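Local coordinates for protein alanine racemase (Acinetobacter baumannii, PDB 4QHR) that belongs to the alanine racemase family of two-domain, dimeric proteins, pairing a TIM-barrel N-terminal domain with a C-terminal domain rich in beta strands, at residues V75-M87 with K94-L108. Residues are numbered along the deposited sequence; the frame is centred on the assembly and turned at random.
Sequences VTLIEGVFSEDEM and KFECVIHHQQQFEWL
W107 and E84 meet because of two first torsions: the indole turns away from its own carbonyl carbon (chi1 -62°), while CG of E84 swings opposite its backbone N (chi1 -170°) and runs on extended across the ring. CB of E84 sits 3.6 Å above the centroid of the five-membered ring, almost on its normal, a CH-pi contact; the backbone joining S83 to E84 covers the six-membered part of the same face. The carboxylate continues past CD1 to a salt bridge with K110. At the indole rim, V81 CG2 approaches W107 CE3 to 3.6 Å, and the other methyl of V81 reaches the sulfur of C97.

Q104 shows how one amide can tie a loop to a helix. Its NE2 gives one hydrogen to E79 O (3.0 Å), on a lone pair in the carbonyl plane, and the other, nearly straight, to V81 O (2.8 Å). Its OE1 takes the N-H of H100 (2.8 Å), so three bonds fix the rotation of the amide and show which end is nitrogen. A water bridges V81 N to V98 O, beside the CA of G80.

The loop lies inside a right-handed beta-alpha-beta crossover of the TIM barrel, in which strands 75-77 and 95-99 are parallel neighbours linked through helix 87-92, and the helix of Q104 and W107 follows the second strand. L77 N bonds to E96 O (2.8 Å), and L77 O receives both V98 N and G80 N, from opposite faces of its plane, where the chain leaves the strand in a type I turn. V75 CB packs against F95 CD1 (3.6 Å), the two side chains alongside each other, with R67 of helix 60-68 touching both. On the other face of the sheet, beside T76, the carboxylate of E96 is held by W123 and K121.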
loop_
_atom_site.group_PDB
_atom_site.type_symbol
_atom_site.label_atom_id
_atom_site.label_comp_id
_atom_site.label_asym_id
_atom_site.label_seq_id
_atom_site.Cartn_x
_atom_site.Cartn_y
_atom_site.Cartn_z
ATOM N N VAL A 75 5.651 -25.701 -8.265
ATOM C CA VAL A 75 5.563 -24.231 -8.298
ATOM C C VAL A 75 5.840 -23.855 -9.730
ATOM O O VAL A 75 6.755 -24.402 -10.315
ATOM C CB VAL A 75 6.568 -23.543 -7.357
ATOM C CG1 VAL A 75 6.607 -22.035 -7.610
ATOM C CG2 VAL A 75 6.166 -23.741 -5.922
ATOM N N THR A 76 5.050 -22.953 -10.293
ATOM C CA THR A 76 5.289 -22.438 -11.637
ATOM C C THR A 76 5.746 -20.982 -11.551
ATOM O O THR A 76 5.072 -20.152 -10.904
ATOM C CB THR A 76 4.060 -22.583 -12.510
ATOM O OG1 THR A 76 3.787 -23.982 -12.661
ATOM C CG2 THR A 76 4.332 -22.029 -13.886
ATOM N N LEU A 77 6.908 -20.679 -12.137
ATOM C CA LEU A 77 7.370 -19.289 -12.243
ATOM C C LEU A 77 6.683 -18.713 -13.465
ATOM O O LEU A 77 7.080 -18.974 -14.622
ATOM C CB LEU A 77 8.890 -19.166 -12.371
ATOM C CG LEU A 77 9.674 -19.979 -11.311
ATOM C CD1 LEU A 77 11.183 -19.934 -11.541
ATOM C CD2 LEU A 77 9.307 -19.548 -9.884
ATOM N N ILE A 78 5.650 -17.898 -13.224
ATOM C CA ILE A 78 4.735 -17.536 -14.337
ATOM C C ILE A 78 5.306 -16.531 -15.333
ATOM O O ILE A 78 4.712 -16.297 -16.355
ATOM C CB ILE A 78 3.381 -17.047 -13.745
ATOM C CG1 ILE A 78 2.161 -17.367 -14.630
ATOM C CG2 ILE A 78 3.425 -15.570 -13.439
ATOM C CD1 ILE A 78 1.848 -18.849 -14.764
ATOM N N GLU A 79 6.447 -15.903 -15.020
ATOM C CA GLU A 79 7.148 -15.034 -15.934
ATOM C C GLU A 79 8.482 -15.617 -16.275
ATOM O O GLU A 79 9.276 -14.951 -16.908
ATOM C CB GLU A 79 7.382 -13.681 -15.287
ATOM C CG GLU A 79 6.129 -12.964 -14.859
ATOM C CD GLU A 79 6.416 -11.519 -14.342
ATOM O OE1 GLU A 79 7.522 -10.948 -14.595
ATOM O OE2 GLU A 79 5.516 -10.928 -13.672
ATOM N N GLY A 80 8.734 -16.856 -15.829
ATOM C CA GLY A 80 10.038 -17.503 -16.054
ATOM C C GLY A 80 11.166 -16.861 -15.266
ATOM O O GLY A 80 10.922 -16.187 -14.263
ATOM N N VAL A 81 12.399 -17.053 -15.720
ATOM C CA VAL A 81 13.559 -16.485 -15.009
ATOM C C VAL A 81 13.962 -15.151 -15.639
ATOM O O VAL A 81 13.797 -14.949 -16.868
ATOM C CB VAL A 81 14.725 -17.462 -14.919
ATOM C CG1 VAL A 81 14.251 -18.745 -14.224
ATOM C CG2 VAL A 81 15.326 -17.760 -16.271
ATOM N N PHE A 82 14.517 -14.288 -14.789
ATOM C CA PHE A 82 14.944 -12.945 -15.165
ATOM C C PHE A 82 16.449 -12.885 -15.460
ATOM O O PHE A 82 16.907 -12.003 -16.165
ATOM C CB PHE A 82 14.518 -11.925 -14.059
ATOM C CG PHE A 82 13.044 -11.937 -13.794
ATOM C CD1 PHE A 82 12.512 -12.829 -12.892
ATOM C CD2 PHE A 82 12.164 -11.099 -14.520
ATOM C CE1 PHE A 82 11.144 -12.883 -12.678
ATOM C CE2 PHE A 82 10.808 -11.122 -14.295
ATOM C CZ PHE A 82 10.286 -12.012 -13.372
ATOM N N SER A 83 17.214 -13.819 -14.938
ATOM C CA SER A 83 18.640 -13.913 -15.223
ATOM C C SER A 83 18.987 -15.394 -15.311
ATOM O O SER A 83 18.347 -16.247 -14.635
ATOM C CB SER A 83 19.462 -13.148 -14.147
ATOM O OG SER A 83 19.314 -13.726 -12.849
ATOM N N GLU A 84 20.019 -15.735 -16.090
ATOM C CA GLU A 84 20.366 -17.164 -16.281
ATOM C C GLU A 84 20.718 -17.878 -14.977
ATOM O O GLU A 84 20.383 -19.061 -14.793
ATOM C CB GLU A 84 21.495 -17.358 -17.283
ATOM C CG GLU A 84 21.682 -18.818 -17.649
ATOM C CD GLU A 84 22.940 -19.051 -18.423
ATOM O OE1 GLU A 84 23.455 -18.085 -19.053
ATOM O OE2 GLU A 84 23.408 -20.216 -18.404
ATOM N N ASP A 85 21.366 -17.161 -14.062
ATOM C CA ASP A 85 21.775 -17.813 -12.795
ATOM C C ASP A 85 20.608 -18.296 -11.937
ATOM O O ASP A 85 20.814 -18.969 -10.957
ATOM C CB ASP A 85 22.766 -16.943 -12.007
ATOM C CG ASP A 85 22.164 -15.666 -11.477
ATOM O OD1 ASP A 85 20.958 -15.380 -11.640
ATOM O OD2 ASP A 85 22.972 -14.881 -10.887
ATOM N N GLU A 86 19.381 -17.947 -12.283
ATOM C CA GLU A 86 18.211 -18.546 -11.626
ATOM C C GLU A 86 17.925 -19.949 -12.065
ATOM O O GLU A 86 17.252 -20.681 -11.337
ATOM C CB GLU A 86 16.946 -17.699 -11.848
ATOM C CG GLU A 86 17.025 -16.253 -11.363
ATOM C CD GLU A 86 15.777 -15.477 -11.782
ATOM O OE1 GLU A 86 14.683 -16.070 -11.708
ATOM O OE2 GLU A 86 15.868 -14.308 -12.167
ATOM N N MET A 87 18.400 -20.360 -13.246
ATOM C CA MET A 87 18.108 -21.695 -13.750
ATOM C C MET A 87 18.506 -22.865 -12.829
ATOM O O MET A 87 17.673 -23.760 -12.628
ATOM C CB MET A 87 18.702 -21.916 -15.169
ATOM C CG MET A 87 17.977 -21.100 -16.247
ATOM S SD MET A 87 16.206 -21.448 -16.372
ATOM C CE MET A 87 16.272 -23.161 -16.832
ATOM N N LYS A 94 12.748 -27.701 -8.085
ATOM C CA LYS A 94 11.625 -28.184 -8.895
ATOM C C LYS A 94 10.544 -27.113 -9.218
ATOM O O LYS A 94 9.332 -27.330 -9.012
ATOM C CB LYS A 94 10.974 -29.389 -8.261
ATOM C CG LYS A 94 11.911 -30.590 -8.221
ATOM C CD LYS A 94 11.190 -31.778 -7.604
ATOM C CE LYS A 94 12.029 -33.045 -7.729
ATOM N NZ LYS A 94 11.899 -33.843 -6.460
ATOM N N PHE A 95 11.000 -25.991 -9.738
ATOM C CA PHE A 95 10.133 -24.918 -10.195
ATOM C C PHE A 95 10.026 -24.990 -11.722
ATOM O O PHE A 95 11.030 -24.868 -12.437
ATOM C CB PHE A 95 10.733 -23.554 -9.840
ATOM C CG PHE A 95 10.828 -23.245 -8.384
ATOM C CD1 PHE A 95 10.141 -23.922 -7.447
ATOM C CD2 PHE A 95 11.608 -22.199 -7.979
ATOM C CE1 PHE A 95 10.240 -23.612 -6.127
ATOM C CE2 PHE A 95 11.712 -21.860 -6.642
ATOM C CZ PHE A 95 11.025 -22.566 -5.726
ATOM N N GLU A 96 8.828 -25.181 -12.258
ATOM C CA GLU A 96 8.668 -25.195 -13.679
ATOM C C GLU A 96 8.671 -23.740 -14.149
ATOM O O GLU A 96 8.114 -22.877 -13.477
ATOM C CB GLU A 96 7.366 -25.868 -14.069
ATOM C CG GLU A 96 7.362 -27.342 -13.695
ATOM C CD GLU A 96 6.145 -28.072 -14.163
ATOM O OE1 GLU A 96 5.109 -27.415 -14.434
ATOM O OE2 GLU A 96 6.267 -29.306 -14.317
ATOM N N CYS A 97 9.254 -23.509 -15.313
ATOM C CA CYS A 97 9.409 -22.175 -15.847
ATOM C C CYS A 97 8.526 -21.920 -17.022
ATOM O O CYS A 97 8.468 -22.730 -17.945
ATOM C CB CYS A 97 10.849 -21.937 -16.307
ATOM S SG CYS A 97 12.007 -21.975 -14.947
ATOM N N VAL A 98 7.862 -20.771 -16.982
ATOM C CA VAL A 98 7.349 -20.171 -18.170
ATOM C C VAL A 98 8.532 -19.658 -18.993
ATOM O O VAL A 98 9.492 -19.110 -18.437
ATOM C CB VAL A 98 6.404 -18.999 -17.862
ATOM C CG1 VAL A 98 6.391 -17.989 -18.987
ATOM C CG2 VAL A 98 5.005 -19.530 -17.637
ATOM N N ILE A 99 8.486 -19.838 -20.312
ATOM C CA ILE A 99 9.340 -19.058 -21.186
ATOM C C ILE A 99 8.451 -18.190 -22.087
ATOM O O ILE A 99 7.397 -18.617 -22.572
ATOM C CB ILE A 99 10.357 -19.910 -22.021
ATOM C CG1 ILE A 99 9.668 -20.802 -23.036
ATOM C CG2 ILE A 99 11.290 -20.686 -21.102
ATOM C CD1 ILE A 99 10.599 -21.373 -24.094
ATOM N N HIS A 100 8.871 -16.952 -22.276
ATOM C CA HIS A 100 8.082 -16.006 -23.059
ATOM C C HIS A 100 8.916 -15.261 -24.128
ATOM O O HIS A 100 8.348 -14.541 -24.920
ATOM C CB HIS A 100 7.316 -15.019 -22.152
ATOM C CG HIS A 100 8.214 -14.163 -21.323
ATOM N ND1 HIS A 100 8.887 -13.077 -21.845
ATOM C CD2 HIS A 100 8.571 -14.248 -20.017
ATOM C CE1 HIS A 100 9.608 -12.523 -20.889
ATOM N NE2 HIS A 100 9.465 -13.237 -19.780
ATOM N N HIS A 101 10.228 -15.439 -24.165
ATOM C CA HIS A 101 11.033 -14.761 -25.171
ATOM C C HIS A 101 12.330 -15.507 -25.378
ATOM O O HIS A 101 12.715 -16.386 -24.561
ATOM C CB HIS A 101 11.187 -13.236 -24.854
ATOM C CG HIS A 101 11.991 -12.919 -23.624
ATOM N ND1 HIS A 101 12.622 -11.707 -23.453
ATOM C CD2 HIS A 101 12.279 -13.647 -22.515
ATOM C CE1 HIS A 101 13.253 -11.699 -22.295
ATOM N NE2 HIS A 101 13.071 -12.866 -21.715
ATOM N N GLN A 102 12.998 -15.177 -26.483
ATOM C CA GLN A 102 14.175 -15.897 -26.990
ATOM C C GLN A 102 15.281 -16.108 -25.947
ATOM O O GLN A 102 15.826 -17.195 -25.811
ATOM C CB GLN A 102 14.727 -15.160 -28.222
ATOM C CG GLN A 102 15.767 -15.886 -29.049
ATOM C CD GLN A 102 15.303 -17.227 -29.589
ATOM O OE1 GLN A 102 14.132 -17.427 -29.934
ATOM N NE2 GLN A 102 16.243 -18.161 -29.679
ATOM N N GLN A 103 15.553 -15.070 -25.164
ATOM C CA GLN A 103 16.556 -15.132 -24.127
ATOM C C GLN A 103 16.324 -16.350 -23.229
ATOM O O GLN A 103 17.247 -17.111 -22.920
ATOM C CB GLN A 103 16.434 -13.837 -23.312
ATOM C CG GLN A 103 17.228 -13.831 -22.056
ATOM C CD GLN A 103 17.459 -12.460 -21.512
ATOM O OE1 GLN A 103 16.723 -11.987 -20.615
ATOM N NE2 GLN A 103 18.491 -11.804 -22.012
ATOM N N GLN A 104 15.085 -16.527 -22.777
ATOM C CA GLN A 104 14.780 -17.635 -21.821
ATOM C C GLN A 104 14.827 -18.986 -22.522
ATOM O O GLN A 104 15.195 -20.025 -21.939
ATOM C CB GLN A 104 13.398 -17.431 -21.204
ATOM C CG GLN A 104 13.312 -16.388 -20.110
ATOM C CD GLN A 104 11.870 -16.011 -19.807
ATOM O OE1 GLN A 104 10.972 -16.190 -20.637
ATOM N NE2 GLN A 104 11.634 -15.475 -18.619
ATOM N N PHE A 105 14.424 -18.973 -23.774
ATOM C CA PHE A 105 14.544 -20.178 -24.596
ATOM C C PHE A 105 15.974 -20.642 -24.625
ATOM O O PHE A 105 16.248 -21.817 -24.363
ATOM C CB PHE A 105 14.023 -19.903 -25.986
ATOM C CG PHE A 105 14.202 -21.060 -26.938
ATOM C CD1 PHE A 105 13.427 -22.197 -26.830
ATOM C CD2 PHE A 105 15.138 -20.996 -27.936
ATOM C CE1 PHE A 105 13.564 -23.246 -27.740
ATOM C CE2 PHE A 105 15.288 -22.036 -28.827
ATOM C CZ PHE A 105 14.496 -23.167 -28.735
ATOM N N GLU A 106 16.901 -19.713 -24.893
ATOM C CA GLU A 106 18.328 -20.077 -24.976
ATOM C C GLU A 106 18.825 -20.613 -23.659
ATOM O O GLU A 106 19.519 -21.632 -23.634
ATOM C CB GLU A 106 19.186 -18.887 -25.475
ATOM C CG GLU A 106 18.957 -18.661 -26.979
ATOM C CD GLU A 106 19.338 -17.280 -27.463
ATOM O OE1 GLU A 106 19.993 -16.534 -26.705
ATOM O OE2 GLU A 106 18.934 -16.917 -28.600
ATOM N N TRP A 107 18.463 -19.967 -22.557
ATOM C CA TRP A 107 18.916 -20.455 -21.240
ATOM C C TRP A 107 18.377 -21.852 -20.884
ATOM O O TRP A 107 19.074 -22.671 -20.264
ATOM C CB TRP A 107 18.519 -19.487 -20.149
ATOM C CG TRP A 107 19.116 -18.115 -20.283
ATOM C CD1 TRP A 107 20.258 -17.758 -20.946
ATOM C CD2 TRP A 107 18.587 -16.898 -19.705
ATOM N NE1 TRP A 107 20.458 -16.392 -20.843
ATOM C CE2 TRP A 107 19.460 -15.850 -20.068
ATOM C CE3 TRP A 107 17.464 -16.604 -18.911
ATOM C CZ2 TRP A 107 19.244 -14.533 -19.663
ATOM C CZ3 TRP A 107 17.251 -15.290 -18.518
ATOM C CH2 TRP A 107 18.148 -14.280 -18.890
ATOM N N LEU A 108 17.130 -22.111 -21.252
ATOM C CA LEU A 108 16.472 -23.382 -20.951
ATOM C C LEU A 108 17.132 -24.518 -21.719
ATOM O O LEU A 108 17.424 -25.587 -21.166
ATOM C CB LEU A 108 15.000 -23.315 -21.326
ATOM C CG LEU A 108 14.270 -24.628 -21.084
ATOM C CD1 LEU A 108 14.154 -24.960 -19.578
ATOM C CD2 LEU A 108 12.929 -24.547 -21.718
HETATM O O HOH W 1 6.959 -27.510 -10.236
HETATM O O HOH W 2 4.462 -26.527 -11.645
HETATM O O HOH W 3 10.804 -12.329 -17.581
HETATM O O HOH W 4 12.287 -18.826 -17.931
HETATM O O HOH W 5 14.410 -13.232 -19.174
#